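Local atomic coordinates of (R)-specific enoyl-CoA hydratase (Aeromonas punctata, PDB entry 1IQ6), a protein that catalyses the hydration of short-chain trans-2-enoyl-CoA (four to six carbons) to (3R)-3-hydroxyacyl-CoA, a step that serves polyhydroxyalkanoate biosynthesis. Residues S83-V88 / A124-A129. Sequence-based numbering, arbitrary orientation.
Sequences SFKLPV and AVTGEA
Ser83 and Thr126 form an antiparallel hydrogen-bonded pair: Ser83 N donates to Thr126 O at 2.9 Å, and Thr126 N returns a straighter bond (162°) to Ser83 O. The serine hydroxyl, anti to its own carbonyl carbon (chi1 -67°), shares a water with Thr126 O, which therefore accepts from both Ser83 N and that water. On the same face, Ser83 CB comes to 4.1 Å from Thr126 CG2, and the bent chain of Lys85 brings its CE loosely near that methyl.

The other face belongs to Phe84 and Val125, a non-hydrogen-bonded pair whose side chains run side by side in the same direction. Val125 splits its methyls, with CG1 anti to the backbone N (chi1 -175°): CG2 lies obliquely against Phe84 CD2 at 3.9 Å, while CG1 reaches Phe84 CE2. Helix 55-68 packs on this face, Leu58 against Val125 and Met56 against Phe84, and the phenyl ring also meets Tyr77 of the second subunit.

Strand 76-84 ends at Phe84 and the chain curls round Ala124 O. Lys85 N binds this oxygen at 2.8 Å from above the carbonyl plane, Leu86 N adds a weak bond, and a second water, in the plane of the Phe84 ring at its edge, donates to both Ala124 O and Leu86 O. The Ala124 methyl packs against Val88 CG2 at 4.0 Å. Opposite Ile116 of strand 109-117 the chain fits in an extra residue, Ala124 and Val125 together making a classic beta bulge.

In this hot-dog fold the contact joins strand 76-84, outermost within this chain, to strand 123-132, and Ser83 continues the sheet into the second subunit. Backbone bonds and water hold the strand end, while apolar contacts with Val125 and Met56 help hold the Phe84 ring, which lies close to Gly55; both residues probably bind the hydroxyacyl-CoA, as in related enzymes.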
# COMPACT_ATOMS: atom_id res chain seq x y z
N SER B 83 10.18 -0.39 -0.58
CA SER B 83 11.16 -1.40 -0.92
C SER B 83 10.98 -2.48 0.15
O SER B 83 11.03 -2.18 1.34
CB SER B 83 12.58 -0.83 -0.88
OG SER B 83 12.75 0.14 -1.91
N PHE B 84 10.73 -3.71 -0.29
CA PHE B 84 10.50 -4.83 0.62
C PHE B 84 11.79 -5.61 0.80
O PHE B 84 12.34 -6.16 -0.16
CB PHE B 84 9.36 -5.68 0.06
CG PHE B 84 8.11 -4.89 -0.21
CD1 PHE B 84 7.85 -4.36 -1.47
CD2 PHE B 84 7.21 -4.63 0.82
CE1 PHE B 84 6.71 -3.58 -1.71
CE2 PHE B 84 6.07 -3.84 0.60
CZ PHE B 84 5.82 -3.32 -0.67
N LYS B 85 12.27 -5.67 2.04
CA LYS B 85 13.55 -6.30 2.34
C LYS B 85 13.54 -7.64 3.06
O LYS B 85 14.36 -8.51 2.77
CB LYS B 85 14.41 -5.31 3.13
CG LYS B 85 14.56 -3.94 2.49
CD LYS B 85 15.17 -4.05 1.10
CE LYS B 85 15.45 -2.69 0.48
NZ LYS B 85 16.02 -2.82 -0.89
N LEU B 86 12.63 -7.79 4.02
CA LEU B 86 12.53 -9.03 4.78
C LEU B 86 11.08 -9.39 4.98
O LEU B 86 10.20 -8.53 4.98
CB LEU B 86 13.21 -8.88 6.15
CG LEU B 86 14.74 -8.82 6.18
CD1 LEU B 86 15.20 -8.46 7.59
CD2 LEU B 86 15.32 -10.17 5.76
N PRO B 87 10.81 -10.69 5.16
CA PRO B 87 9.43 -11.13 5.36
C PRO B 87 8.97 -10.99 6.80
O PRO B 87 9.77 -10.99 7.74
CB PRO B 87 9.48 -12.58 4.93
CG PRO B 87 10.83 -13.01 5.45
CD PRO B 87 11.72 -11.84 5.06
N VAL B 88 7.66 -10.83 6.96
CA VAL B 88 7.05 -10.75 8.27
C VAL B 88 6.12 -11.96 8.30
O VAL B 88 5.27 -12.13 7.43
CB VAL B 88 6.21 -9.47 8.44
CG1 VAL B 88 5.35 -9.58 9.69
CG2 VAL B 88 7.14 -8.26 8.55
N ALA B 124 12.09 -4.52 7.50
CA ALA B 124 11.28 -5.31 6.58
C ALA B 124 10.81 -4.50 5.38
O ALA B 124 10.74 -5.02 4.26
CB ALA B 124 10.09 -5.90 7.32
N VAL B 125 10.48 -3.24 5.61
CA VAL B 125 10.00 -2.35 4.55
C VAL B 125 10.57 -0.96 4.80
O VAL B 125 10.60 -0.49 5.93
CB VAL B 125 8.46 -2.24 4.55
CG1 VAL B 125 7.99 -1.40 3.35
CG2 VAL B 125 7.83 -3.63 4.53
N THR B 126 11.01 -0.30 3.73
CA THR B 126 11.53 1.05 3.87
C THR B 126 11.15 1.88 2.66
O THR B 126 10.87 1.35 1.59
CB THR B 126 13.07 1.06 4.06
OG1 THR B 126 13.50 2.39 4.38
CG2 THR B 126 13.78 0.58 2.79
N GLY B 127 11.11 3.19 2.84
CA GLY B 127 10.74 4.06 1.74
C GLY B 127 10.47 5.45 2.25
O GLY B 127 10.86 5.79 3.37
N GLU B 128 9.79 6.25 1.43
CA GLU B 128 9.47 7.62 1.79
C GLU B 128 8.06 8.01 1.38
O GLU B 128 7.57 7.61 0.32
CB GLU B 128 10.43 8.59 1.11
CG GLU B 128 11.87 8.53 1.56
CD GLU B 128 12.74 9.48 0.75
OE1 GLU B 128 12.90 9.24 -0.46
OE2 GLU B 128 13.25 10.46 1.32
N ALA B 129 7.40 8.79 2.24
CA ALA B 129 6.07 9.27 1.95
C ALA B 129 6.15 10.77 1.71
O ALA B 129 6.99 11.46 2.29
CB ALA B 129 5.14 9.00 3.13
O HOH W 1 11.74 2.58 -1.09
O HOH W 2 8.82 -6.95 3.18